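Local structure of periplasmic branched-chain amino acid-binding protein (Burkholderia mallei, 3I09) at residues N80-L85 with D149-G153; G104-L108 with A155-N159; T109-P115 with T369-L373; T117-D123 with G327-M333; A126-T131 with L247-D251. The protein probably binds a branched-chain amino acid or similar small ligand in the periplasm for an ABC transporter, and is caught here holding acetoacetic acid. All coordinates share one frame; numbering follows the deposited sequence. Where two conformers were deposited one is given.

Contact 1: residues N80-L85 with D149-G153; sequences NSATAL and DYAFG. With AAE (acetoacetic acid), chain C.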
# COMPACT_ATOMS: atom_id res chain seq x y z
N ASN A 80 7.62 -2.15 0.60
CA ASN A 80 8.38 -3.02 1.49
C ASN A 80 8.31 -2.52 2.95
O ASN A 80 8.94 -1.52 3.30
CB ASN A 80 9.80 -3.22 1.00
CG ASN A 80 10.56 -4.25 1.85
OD1 ASN A 80 10.46 -4.24 3.10
ND2 ASN A 80 11.33 -5.15 1.20
N SER A 81 7.53 -3.21 3.77
CA SER A 81 7.30 -2.78 5.15
C SER A 81 8.56 -2.83 6.02
O SER A 81 8.63 -2.08 6.97
CB SER A 81 6.19 -3.59 5.83
OG SER A 81 4.91 -3.25 5.32
N ALA A 82 9.53 -3.70 5.71
CA ALA A 82 10.78 -3.70 6.49
C ALA A 82 11.49 -2.36 6.25
O ALA A 82 11.98 -1.72 7.21
CB ALA A 82 11.68 -4.88 6.12
N THR A 83 11.53 -1.91 4.99
CA THR A 83 12.12 -0.60 4.68
C THR A 83 11.28 0.54 5.25
O THR A 83 11.84 1.55 5.72
CB THR A 83 12.38 -0.36 3.19
OG1 THR A 83 11.16 -0.07 2.50
CG2 THR A 83 13.07 -1.53 2.53
N ALA A 84 9.96 0.39 5.25
CA ALA A 84 9.10 1.44 5.78
C ALA A 84 9.40 1.70 7.26
O ALA A 84 9.36 2.85 7.72
CB ALA A 84 7.60 1.07 5.63
N LEU A 85 9.58 0.62 8.00
CA LEU A 85 9.85 0.68 9.44
C LEU A 85 11.24 1.17 9.78
O LEU A 85 11.39 1.91 10.73
CB LEU A 85 9.57 -0.66 10.08
CG LEU A 85 8.07 -1.02 10.11
CD1 LEU A 85 7.89 -2.49 10.51
CD2 LEU A 85 7.28 -0.11 11.07
N ASP A 149 7.87 -13.98 4.71
CA ASP A 149 8.65 -13.99 5.96
C ASP A 149 9.36 -12.69 6.24
O ASP A 149 10.59 -12.63 6.18
CB ASP A 149 9.67 -15.16 5.92
CG ASP A 149 10.34 -15.42 7.28
OD1 ASP A 149 9.83 -14.94 8.33
OD2 ASP A 149 11.40 -16.13 7.29
N TYR A 150 8.59 -11.65 6.51
CA TYR A 150 9.11 -10.35 6.92
C TYR A 150 7.94 -9.54 7.47
O TYR A 150 6.84 -10.05 7.56
CB TYR A 150 9.84 -9.60 5.78
CG TYR A 150 8.98 -9.01 4.71
CD1 TYR A 150 8.19 -9.81 3.89
CD2 TYR A 150 9.01 -7.63 4.45
CE1 TYR A 150 7.41 -9.24 2.86
CE2 TYR A 150 8.25 -7.07 3.45
CZ TYR A 150 7.47 -7.87 2.64
OH TYR A 150 6.72 -7.28 1.63
N ALA A 151 8.20 -8.30 7.87
CA ALA A 151 7.23 -7.49 8.62
C ALA A 151 5.86 -7.41 7.97
O ALA A 151 4.85 -7.45 8.66
CB ALA A 151 7.76 -6.07 8.83
N PHE A 152 5.82 -7.28 6.65
CA PHE A 152 4.53 -7.20 5.97
C PHE A 152 3.69 -8.46 6.10
O PHE A 152 2.52 -8.38 6.46
CB PHE A 152 4.71 -6.86 4.47
CG PHE A 152 3.45 -6.97 3.70
CD1 PHE A 152 2.44 -6.02 3.87
CD2 PHE A 152 3.24 -8.03 2.82
CE1 PHE A 152 1.26 -6.11 3.16
CE2 PHE A 152 2.05 -8.15 2.13
CZ PHE A 152 1.05 -7.18 2.28
N GLY A 153 4.27 -9.61 5.75
CA GLY A 153 3.54 -10.87 5.84
C GLY A 153 3.03 -11.12 7.24
O GLY A 153 1.86 -11.49 7.43
O1 AAE C . 4.27 -3.57 2.88
C2 AAE C . 4.76 -4.34 2.04
O3 AAE C . 5.87 -4.89 2.20
C4 AAE C . 3.94 -4.68 0.81
C5 AAE C . 4.26 -3.76 -0.34
O8 AAE C . 4.93 -2.72 -0.16
C9 AAE C . 3.59 -4.09 -1.63
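Asn80 meets Tyr150 with its amide oxygen, OD1 standing 3.6 Å from CE2 at an oblique approach, amide and ring planes 61° apart. Because its CG runs anti to the backbone N (chi1 -174°), OD1 also reaches back over the first turn of helix 81-94. There Thr83 N donates to Asn80 OD1 over 3.2 Å from above the amide plane, and Ala82 N adds a weak bond, an N-cap whose ND2 is tied to Asn54. The backbone of Asn80 serves the ligand: its N points almost straight (172°) at acetoacetic acid O8, 2.9 Å away. Ser81 follows with two bonds to the carboxylate, its N lying 2.8 Å from O3 and its OG 2.5 Å from O1. Tyr150 OH donates to the same O3 at 2.6 Å, so that oxygen is gripped from both segments. Phe152 lays one ring face over C4 of the ligand while presenting its edge to Ser81 OG. Farther along, Ala82 CB rests 4.2 Å from Tyr150 CD2, and Leu85 CD1 touches Ala151 CB at 4.0 Å. The amino end of helix 81-94 thus meets the carboxylate, which its dipole would probably help stabilise, while the other segment supplies a hydroxyl and an aromatic wall: the closed interlobe cleft characteristic of a type I periplasmic binding protein.

Contact 2: residues G104-L108 with A155-N159; sequences GADTL and ALEKN. With AAE (acetoacetic acid), chain C.
Asp106 is met by Asn159 from above its carboxylate plane rather than within it: ND2 donates to OD2 over 3.0 Å with the two flat groups 82° apart. The donor direction is well aligned on the amide side, since OD2 lies close to the plane of Asn159. Asp106 CG sits between its own backbone N and carbonyl carbon (chi1 73°), which turns the carboxylate toward helix 151-166. OD2 has a second and stronger partner in Arg370, and Asn159 OD1 is bonded to Thr124, so the rotation of the amide is settled from both ends. This pairing spans the cleft of the type I periplasmic binding fold, joining the loop after strand 97-100 in one lobe to the second turn of a helix in the other. A water adds a second link, donating to Asp106 OD1 at 2.7 Å and to Ala155 O at 3.1 Å. Nearer the ligand the contact becomes apolar, with the methyl groups Ala105 CB and Ala155 CB 4.1 Å apart. At the start of the loop, Gly104 N donates nearly straight (168°) to acetoacetic acid O1, 2.7 Å away.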
# COMPACT_ATOMS: atom_id res chain seq x y z
N GLY A 104 2.47 -1.64 3.64
CA GLY A 104 1.23 -1.91 4.31
C GLY A 104 1.18 -2.11 5.79
O GLY A 104 0.12 -1.96 6.36
N ALA A 105 2.28 -2.48 6.43
CA ALA A 105 2.17 -2.92 7.82
C ALA A 105 1.50 -1.88 8.71
O ALA A 105 1.97 -0.72 8.80
CB ALA A 105 3.54 -3.29 8.40
N ASP A 106 0.44 -2.29 9.41
CA ASP A 106 -0.26 -1.37 10.33
C ASP A 106 0.58 -0.97 11.55
O ASP A 106 0.19 -0.07 12.30
CB ASP A 106 -1.65 -1.89 10.72
CG ASP A 106 -1.64 -3.08 11.67
OD1 ASP A 106 -0.63 -3.80 11.77
OD2 ASP A 106 -2.70 -3.32 12.30
N THR A 107 1.72 -1.64 11.74
CA THR A 107 2.71 -1.29 12.74
C THR A 107 3.07 0.21 12.70
O THR A 107 3.37 0.86 13.71
CB THR A 107 4.02 -2.13 12.49
OG1 THR A 107 3.66 -3.48 12.18
CG2 THR A 107 4.86 -2.10 13.67
N LEU A 108 3.08 0.76 11.49
CA LEU A 108 3.44 2.14 11.25
C LEU A 108 2.57 3.16 11.98
O LEU A 108 3.01 4.26 12.20
CB LEU A 108 3.41 2.43 9.74
CG LEU A 108 4.61 1.90 8.98
CD1 LEU A 108 4.22 1.83 7.47
CD2 LEU A 108 5.93 2.78 9.21
N ALA A 155 2.47 -9.02 9.76
CA ALA A 155 1.40 -8.09 10.14
C ALA A 155 0.09 -8.48 9.47
O ALA A 155 -0.96 -8.49 10.13
CB ALA A 155 1.76 -6.67 9.79
N LEU A 156 0.15 -8.87 8.20
CA LEU A 156 -1.07 -9.11 7.44
C LEU A 156 -1.69 -10.40 7.91
O LEU A 156 -2.89 -10.47 8.05
CB LEU A 156 -0.82 -9.14 5.93
CG LEU A 156 -2.00 -9.42 4.99
CD1 LEU A 156 -3.19 -8.43 5.20
CD2 LEU A 156 -1.48 -9.31 3.56
N GLU A 157 -0.87 -11.41 8.15
CA GLU A 157 -1.36 -12.68 8.69
C GLU A 157 -2.03 -12.44 10.05
O GLU A 157 -3.09 -12.98 10.33
CB GLU A 157 -0.23 -13.72 8.81
CG GLU A 157 -0.68 -15.05 9.46
CD GLU A 157 0.45 -16.04 9.73
OE1 GLU A 157 1.35 -16.22 8.88
OE2 GLU A 157 0.42 -16.69 10.79
N LYS A 158 -1.40 -11.64 10.90
CA LYS A 158 -2.00 -11.40 12.22
C LYS A 158 -3.35 -10.65 12.13
O LYS A 158 -4.32 -11.07 12.76
CB LYS A 158 -1.03 -10.67 13.16
CG LYS A 158 -1.62 -10.16 14.47
CD LYS A 158 -2.00 -11.27 15.40
CE LYS A 158 -1.97 -10.81 16.88
NZ LYS A 158 -2.88 -9.64 17.13
N ASN A 159 -3.40 -9.57 11.34
CA ASN A 159 -4.65 -8.80 11.19
C ASN A 159 -5.72 -9.72 10.62
O ASN A 159 -6.85 -9.74 11.06
CB ASN A 159 -4.47 -7.63 10.22
CG ASN A 159 -3.66 -6.45 10.78
OD1 ASN A 159 -2.80 -5.94 10.09
ND2 ASN A 159 -3.95 -6.01 12.00
O1 AAE C . 4.27 -3.57 2.88
C2 AAE C . 4.76 -4.34 2.04
O3 AAE C . 5.87 -4.89 2.20
C4 AAE C . 3.94 -4.68 0.81
C5 AAE C . 4.26 -3.76 -0.34
O8 AAE C . 4.93 -2.72 -0.16
C9 AAE C . 3.59 -4.09 -1.63
O HOH W 1 -0.68 -6.43 12.38

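Contact 3: residues T109-P115 with T369-L373; sequences TNEQCTP and TRCAL. With EDO (1,2-ethanediol), chain N.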
# COMPACT_ATOMS: atom_id res chain seq x y z
N THR A 109 1.33 2.78 12.33
CA THR A 109 0.41 3.67 13.04
C THR A 109 -0.05 3.05 14.36
O THR A 109 -1.04 3.46 14.94
CB THR A 109 -0.79 4.02 12.16
OG1 THR A 109 -1.47 2.81 11.79
CG2 THR A 109 -0.32 4.79 10.87
N ASN A 110 0.71 2.07 14.84
CA ASN A 110 0.36 1.31 16.01
C ASN A 110 1.59 1.19 16.89
O ASN A 110 2.00 2.22 17.45
CB ASN A 110 -0.28 -0.01 15.60
CG ASN A 110 -1.75 0.15 15.30
OD1 ASN A 110 -2.57 0.35 16.23
ND2 ASN A 110 -2.10 0.11 14.01
N GLU A 111 2.21 0.02 16.98
CA GLU A 111 3.37 -0.16 17.86
C GLU A 111 4.52 0.81 17.56
O GLU A 111 5.28 1.14 18.47
CB GLU A 111 3.89 -1.60 17.81
CG GLU A 111 2.96 -2.64 18.42
CD GLU A 111 1.87 -3.14 17.49
OE1 GLU A 111 1.80 -2.68 16.31
OE2 GLU A 111 1.10 -4.02 17.94
N GLN A 112 4.66 1.22 16.30
CA GLN A 112 5.73 2.11 15.89
C GLN A 112 5.23 3.45 15.37
O GLN A 112 5.89 4.10 14.55
CB GLN A 112 6.65 1.40 14.89
CG GLN A 112 7.32 0.19 15.57
CD GLN A 112 8.27 -0.61 14.68
OE1 GLN A 112 8.22 -1.86 14.66
NE2 GLN A 112 9.16 0.07 14.00
N CYS A 113 4.09 3.92 15.92
CA CYS A 113 3.55 5.20 15.52
C CYS A 113 4.48 6.32 15.98
O CYS A 113 5.23 6.18 16.97
CB CYS A 113 2.13 5.38 16.04
SG CYS A 113 2.07 5.66 17.82
N THR A 114 4.51 7.39 15.21
CA THR A 114 5.34 8.55 15.54
C THR A 114 4.54 9.80 15.23
O THR A 114 3.57 9.74 14.48
CB THR A 114 6.70 8.58 14.77
OG1 THR A 114 6.63 9.43 13.63
CG2 THR A 114 7.19 7.16 14.30
N PRO A 115 4.94 10.93 15.78
CA PRO A 115 4.33 12.20 15.48
C PRO A 115 4.70 12.78 14.12
O PRO A 115 4.13 13.81 13.77
CB PRO A 115 4.90 13.13 16.55
CG PRO A 115 5.60 12.28 17.51
CD PRO A 115 6.05 11.09 16.74
N THR A 369 -6.48 0.27 19.09
CA THR A 369 -5.18 0.81 18.72
C THR A 369 -4.04 0.34 19.62
O THR A 369 -4.23 0.19 20.83
CB THR A 369 -5.16 2.34 18.75
OG1 THR A 369 -3.98 2.82 18.12
CG2 THR A 369 -5.29 2.88 20.21
N ARG A 370 -2.87 0.15 19.04
CA ARG A 370 -1.64 -0.07 19.81
C ARG A 370 -0.73 1.16 19.72
O ARG A 370 0.47 1.12 20.09
CB ARG A 370 -0.94 -1.37 19.36
CG ARG A 370 -1.87 -2.62 19.37
CD ARG A 370 -2.52 -2.96 18.03
NE ARG A 370 -1.50 -3.22 17.03
CZ ARG A 370 -1.70 -3.31 15.72
NH1 ARG A 370 -2.92 -3.19 15.18
NH2 ARG A 370 -0.66 -3.54 14.93
N CYS A 371 -1.30 2.28 19.26
CA CYS A 371 -0.56 3.55 19.16
C CYS A 371 -0.58 4.26 20.51
O CYS A 371 -1.62 4.74 20.96
CB CYS A 371 -1.18 4.46 18.10
SG CYS A 371 -0.44 6.10 18.03
N ALA A 372 0.59 4.32 21.15
CA ALA A 372 0.71 4.94 22.47
C ALA A 372 0.40 6.46 22.47
O ALA A 372 0.14 7.05 23.53
CB ALA A 372 2.12 4.66 23.04
N LEU A 373 0.38 7.08 21.29
CA LEU A 373 0.06 8.51 21.14
C LEU A 373 -1.42 8.80 20.91
O LEU A 373 -1.81 9.97 20.84
CB LEU A 373 0.90 9.09 20.01
CG LEU A 373 2.40 8.94 20.17
CD1 LEU A 373 3.17 9.41 18.89
CD2 LEU A 373 2.85 9.71 21.39
C1 EDO N . -3.73 12.02 22.72
O1 EDO N . -3.91 10.75 23.38
C2 EDO N . -4.86 12.31 21.73
O2 EDO N . -5.55 11.13 21.32
O HOH W 2 -3.96 2.99 15.49
O HOH W 3 2.91 3.08 20.14
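The guanidinium of Arg370 carries the amide of Asn110 on one face, the two planes only 1° apart, with Asn110 CG above its centre and 3.5 Å from Arg370 CZ. At the guanidinium edge sits the carboxylate of Glu111, gripped side-on in a salt bridge. Arg370 NE approaches Glu111 OE2 at 2.9 Å from above the carboxylate plane, whereas Arg370 NH2 uses the syn lone pair of Glu111 OE1, also at 2.9 Å. Bends at chi2 and chi3 curl the arginine back over Asn110, and its NH1 goes on to Asp106. The stacked amide is itself fixed: Arg370 N donates to a lone pair of Asn110 OD1 in the carbonyl plane, at 2.8 Å and 172°, and Asn110 ND2 is held by Asp106 O. Here the C-terminal tail is tethered to the loop between strands 97-100 and 117-119 by a disulfide, Cys113 to Cys371. Its SG atoms are modelled 2.6 Å apart, longer than a standard disulfide, and the exact geometry is doubtful. A type I turn from Asn110 to Cys113 faces an ST turn, in which Cys371 N donates to Thr369 OG1 at 3.0 Å. A water accepting from Ala372 N at 2.8 Å can donate to Asn110 O, linking the segments. Beyond the sulfurs, the Leu373 side chain crosses Pro115 at about a right angle, CD1 4.0 Å from Pro115 CD.

Contact 4: residues T117-D123 with G327-M333; sequences TVHYAYD and GSMIHDM. With AAE (acetoacetic acid), chain C; EDO (1,2-ethanediol), chain H.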
# COMPACT_ATOMS: atom_id res chain seq x y z
N THR A 117 4.81 10.70 11.15
CA THR A 117 4.51 9.66 10.17
C THR A 117 3.10 9.79 9.65
O THR A 117 2.17 10.00 10.43
CB THR A 117 4.68 8.30 10.82
OG1 THR A 117 6.04 8.19 11.31
CG2 THR A 117 4.34 7.15 9.81
N VAL A 118 2.94 9.69 8.34
CA VAL A 118 1.64 9.59 7.73
C VAL A 118 1.61 8.28 6.94
O VAL A 118 2.53 8.03 6.15
CB VAL A 118 1.38 10.77 6.79
CG1 VAL A 118 0.02 10.62 6.08
CG2 VAL A 118 1.44 12.07 7.60
N HIS A 119 0.55 7.48 7.13
CA HIS A 119 0.36 6.25 6.37
C HIS A 119 -0.80 6.51 5.43
O HIS A 119 -1.95 6.61 5.83
CB HIS A 119 0.15 5.04 7.30
CG HIS A 119 0.50 3.72 6.66
ND1 HIS A 119 0.26 2.51 7.28
CD2 HIS A 119 1.15 3.42 5.50
CE1 HIS A 119 0.68 1.52 6.50
NE2 HIS A 119 1.23 2.04 5.42
N TYR A 120 -0.47 6.68 4.15
CA TYR A 120 -1.34 7.42 3.25
C TYR A 120 -2.38 6.61 2.48
O TYR A 120 -3.51 7.11 2.28
CB TYR A 120 -0.52 8.25 2.27
CG TYR A 120 -1.29 9.39 1.61
CD1 TYR A 120 -1.36 10.65 2.21
CD2 TYR A 120 -1.86 9.24 0.32
CE1 TYR A 120 -2.00 11.72 1.58
CE2 TYR A 120 -2.53 10.30 -0.31
CZ TYR A 120 -2.58 11.55 0.32
OH TYR A 120 -3.23 12.61 -0.25
N ALA A 121 -2.01 5.43 1.99
CA ALA A 121 -2.82 4.73 0.97
C ALA A 121 -3.67 3.56 1.44
O ALA A 121 -4.84 3.43 1.06
CB ALA A 121 -1.95 4.30 -0.20
N TYR A 122 -3.08 2.69 2.23
CA TYR A 122 -3.74 1.46 2.71
C TYR A 122 -2.92 0.93 3.88
O TYR A 122 -1.81 1.35 4.09
CB TYR A 122 -3.83 0.38 1.64
CG TYR A 122 -2.54 -0.29 1.34
CD1 TYR A 122 -1.51 0.40 0.69
CD2 TYR A 122 -2.25 -1.56 1.83
CE1 TYR A 122 -0.26 -0.21 0.46
CE2 TYR A 122 -1.02 -2.19 1.57
CZ TYR A 122 -0.02 -1.50 0.92
OH TYR A 122 1.20 -2.12 0.70
N ASP A 123 -3.48 0.00 4.65
CA ASP A 123 -2.66 -0.79 5.57
C ASP A 123 -3.23 -2.18 5.72
O ASP A 123 -4.29 -2.52 5.17
CB ASP A 123 -2.40 -0.11 6.94
CG ASP A 123 -3.64 0.05 7.81
OD1 ASP A 123 -4.55 -0.79 7.75
OD2 ASP A 123 -3.66 1.06 8.57
N GLY A 327 -1.59 8.94 12.59
CA GLY A 327 -0.91 9.09 11.31
C GLY A 327 -1.63 8.51 10.10
O GLY A 327 -1.20 8.72 8.98
N SER A 328 -2.69 7.74 10.30
CA SER A 328 -3.40 7.19 9.17
C SER A 328 -4.17 8.27 8.41
O SER A 328 -4.87 9.06 9.02
CB SER A 328 -4.40 6.11 9.59
OG SER A 328 -3.70 4.96 9.99
N MSE A 329 -4.05 8.25 7.10
CA MSE A 329 -4.96 9.02 6.23
C MSE A 329 -6.23 8.21 6.07
O MSE A 329 -6.21 7.15 5.45
CB MSE A 329 -4.30 9.34 4.86
CG MSE A 329 -4.90 10.59 4.17
SE MSE A 329 -6.54 10.17 3.30
CE MSE A 329 -5.80 9.61 1.58
N ILE A 330 -7.33 8.72 6.65
CA ILE A 330 -8.62 8.06 6.62
C ILE A 330 -9.39 8.41 5.35
O ILE A 330 -9.66 9.58 5.05
CB ILE A 330 -9.44 8.43 7.90
CG1 ILE A 330 -8.62 8.11 9.17
CG2 ILE A 330 -10.76 7.66 7.90
CD1 ILE A 330 -8.26 6.64 9.34
N HIS A 331 -9.67 7.38 4.56
CA HIS A 331 -10.38 7.48 3.30
C HIS A 331 -11.09 6.15 3.03
O HIS A 331 -10.64 5.07 3.48
CB HIS A 331 -9.42 7.88 2.15
CG HIS A 331 -8.24 6.94 1.97
ND1 HIS A 331 -7.29 6.72 2.95
CD2 HIS A 331 -7.84 6.21 0.90
CE1 HIS A 331 -6.40 5.84 2.52
NE2 HIS A 331 -6.69 5.54 1.26
N ASP A 332 -12.17 6.23 2.27
CA ASP A 332 -12.94 5.04 1.92
C ASP A 332 -12.06 4.03 1.18
O ASP A 332 -11.18 4.40 0.40
CB ASP A 332 -14.09 5.39 0.98
CG ASP A 332 -15.20 6.21 1.64
OD1 ASP A 332 -15.21 6.43 2.88
OD2 ASP A 332 -16.09 6.63 0.84
N MSE A 333 -12.32 2.76 1.43
CA MSE A 333 -11.68 1.66 0.74
C MSE A 333 -12.75 0.94 -0.10
O MSE A 333 -13.96 1.15 0.11
CB MSE A 333 -11.03 0.72 1.76
CG MSE A 333 -9.95 1.35 2.61
SE MSE A 333 -8.31 1.87 1.60
CE MSE A 333 -7.62 0.19 1.35
O1 AAE C . 4.27 -3.57 2.88
C2 AAE C . 4.76 -4.34 2.04
O3 AAE C . 5.87 -4.89 2.20
C4 AAE C . 3.94 -4.68 0.81
C5 AAE C . 4.26 -3.76 -0.34
O8 AAE C . 4.93 -2.72 -0.16
C9 AAE C . 3.59 -4.09 -1.63
C1 EDO H . -12.91 9.43 5.05
O1 EDO H . -13.64 8.20 4.92
C2 EDO H . -13.80 10.55 5.53
O2 EDO H . -13.71 11.68 4.66
O HOH W 4 -4.26 5.10 5.22
O HOH W 5 -3.19 3.64 7.53
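His119 O is gripped by two donors, Met329 N at 3.0 Å in an almost perfectly straight bond (179°) and a water at 2.8 Å that also donates to Met329 O. On the other side of the same residue, His119 N donates to Gly327 O at 2.8 Å, meeting it from above the carbonyl plane. These two bonds flank Ser328 and form a single parallel bridge, beside which Gly327 CA comes 3.3 Å from Thr117 O. The bridge fastens the outermost strand of the first lobe, 117-119, to the start of strand 329-338 of the separate antiparallel sheet. Both segments then lead between the lobes, consistent with two of the hinge crossings of a type I periplasmic binding protein. His331 braces the crossing from the ring edge: NE2 donates to Ala121 O at 2.8 Å, while ND1 donates to Met329 O, a pattern that would favour a charged imidazole. Selenomethionine Met329, bent at chi2 and chi3, lays CE over one face of the Tyr120 ring, 4.0 Å from its centroid, as a CH-pi contact. Its selenium stands higher above that face, a distant Met-aromatic contact. A second water links Asp123 OD2 to Ser328 OG, and selenomethionine Met333 presses its CE 3.8 Å from Tyr122 CB, whose ring leads on to the ligand pocket.

Contact 5: residues A126-T131 with L247-D251; sequences ALAKGT and LVLTD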
# COMPACT_ATOMS: atom_id res chain seq x y z
N ALA A 126 -6.90 -2.58 7.10
CA ALA A 126 -7.93 -2.37 6.10
C ALA A 126 -8.05 -3.56 5.16
O ALA A 126 -9.17 -3.93 4.81
CB ALA A 126 -7.68 -1.08 5.28
N LEU A 127 -6.91 -4.15 4.76
CA LEU A 127 -6.94 -5.38 3.92
C LEU A 127 -7.70 -6.51 4.58
O LEU A 127 -8.57 -7.14 3.97
CB LEU A 127 -5.53 -5.83 3.52
CG LEU A 127 -4.69 -4.84 2.70
CD1 LEU A 127 -3.27 -5.34 2.47
CD2 LEU A 127 -5.39 -4.44 1.35
N ALA A 128 -7.36 -6.74 5.85
CA ALA A 128 -7.98 -7.79 6.64
C ALA A 128 -9.47 -7.57 6.84
O ALA A 128 -10.28 -8.48 6.65
CB ALA A 128 -7.28 -7.86 8.00
N LYS A 129 -9.83 -6.36 7.24
CA LYS A 129 -11.21 -6.01 7.46
C LYS A 129 -12.02 -6.05 6.17
O LYS A 129 -13.20 -6.41 6.21
CB LYS A 129 -11.32 -4.64 8.13
CG LYS A 129 -10.86 -4.69 9.62
CD LYS A 129 -10.76 -3.28 10.26
CE LYS A 129 -12.14 -2.69 10.68
NZ LYS A 129 -11.98 -1.41 11.53
N GLY A 130 -11.43 -5.73 5.04
CA GLY A 130 -12.15 -5.83 3.79
C GLY A 130 -12.34 -7.25 3.30
O GLY A 130 -13.44 -7.85 3.36
N THR A 131 -11.24 -7.80 2.83
CA THR A 131 -11.20 -9.10 2.17
C THR A 131 -11.43 -10.24 3.14
O THR A 131 -12.21 -11.17 2.86
CB THR A 131 -9.86 -9.26 1.46
OG1 THR A 131 -9.75 -8.19 0.49
CG2 THR A 131 -9.79 -10.61 0.74
N LEU A 247 -11.77 -13.42 -7.92
CA LEU A 247 -11.05 -13.08 -6.68
C LEU A 247 -11.60 -11.80 -6.09
O LEU A 247 -11.92 -10.83 -6.82
CB LEU A 247 -9.55 -12.92 -6.95
CG LEU A 247 -8.78 -14.22 -7.26
CD1 LEU A 247 -7.35 -13.90 -7.66
CD2 LEU A 247 -8.81 -15.24 -6.09
N VAL A 248 -11.72 -11.79 -4.76
CA VAL A 248 -12.18 -10.60 -4.05
C VAL A 248 -10.97 -9.91 -3.44
O VAL A 248 -10.05 -10.54 -2.86
CB VAL A 248 -13.21 -10.98 -3.01
CG1 VAL A 248 -13.54 -9.80 -2.14
CG2 VAL A 248 -14.50 -11.55 -3.71
N LEU A 249 -10.90 -8.60 -3.60
CA LEU A 249 -9.77 -7.87 -3.08
C LEU A 249 -10.21 -6.52 -2.53
O LEU A 249 -11.31 -6.05 -2.82
CB LEU A 249 -8.69 -7.74 -4.16
CG LEU A 249 -9.07 -7.08 -5.45
CD1 LEU A 249 -8.81 -5.64 -5.24
CD2 LEU A 249 -8.25 -7.62 -6.67
N THR A 250 -9.32 -5.93 -1.73
CA THR A 250 -9.53 -4.63 -1.14
C THR A 250 -8.50 -3.68 -1.74
O THR A 250 -7.30 -4.00 -1.73
CB THR A 250 -9.37 -4.67 0.40
OG1 THR A 250 -10.39 -5.49 0.94
CG2 THR A 250 -9.58 -3.30 1.03
N ASP A 251 -8.94 -2.53 -2.26
CA ASP A 251 -7.95 -1.55 -2.79
C ASP A 251 -8.41 -0.15 -2.47
O ASP A 251 -9.56 0.05 -2.11
CB ASP A 251 -7.71 -1.74 -4.29
CG ASP A 251 -6.26 -1.24 -4.77
OD1 ASP A 251 -5.57 -0.49 -4.03
OD2 ASP A 251 -5.77 -1.70 -5.84
O HOH W 6 -7.37 -7.96 -0.65
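Thr131 and Thr250 carry the polar part of the contact. Their OG1 atoms lie 2.8 Å apart in a hydrogen bond that either could donate, and their side chains slide past each other in opposite directions. Each hydroxyl sits beside its own backbone N (chi1 -59° for Thr131 and -64° for Thr250), which sends both methyls the other way. A water sits against the same pair, 2.6 Å from Thr131 OG1, and accepts from Thr250 N at 3.0 Å.

Close packing at a glycine comes next. Helix 126-131 crosses strand 248-251 at 142° with axes 7.3 Å apart, and at Gly130 the helix lies nearly on the strand, Gly130 CA being 3.4 Å from Thr250 OG1, where a CB would collide with that hydroxyl. A wider pi-type turn at 128-131 falls just where this approach occurs.

Carbon contacts complete the interface. Leu127 crosses Thr250 obliquely, its CD2 4.1 Å from Thr250 CB and 3.7 Å from Thr250 O, before continuing to Tyr122 and Leu156. The methyl Thr131 CG2 covers Val248 O at 3.6 Å. Thr250 also leans on Met333 and Leu335 of the neighbouring strand.

Leu247, Leu249 and Asp251 spend their backbone bonds on strand 329-338, whereas Thr250 N turns to the helix side. The water alone accepts from it, held in turn by Thr131 OG1, so helix 124-137 is seated on the antiparallel sheet of strands 248-251 and 329-338 by a small polar island whose buried hydroxyls and water satisfy one another.

How the contacts relate
The first segments of the five contacts come in order from 80 to 131, while the second segments interleave: 149-159 for contacts 1 and 2, then 369-373, 327-333 and 247-251. Contacts 1 and 2, with centres about 9 Å apart, both use helix 151-166 and close the cleft around acetoacetic acid. Contact 3 ties in the C-terminal tail about 13 Å from contact 2, which it touches through a shared charge pair. Contact 4 is nested along the chain within the loop closed by contact 3, and contact 5 within that of contact 4. Contacts 4 and 5 reach one sheet through neighbouring strands 329-338 and 248-251. Cleft, crossings and sheet packing thus adjoin, consistent with a two-lobed binding protein.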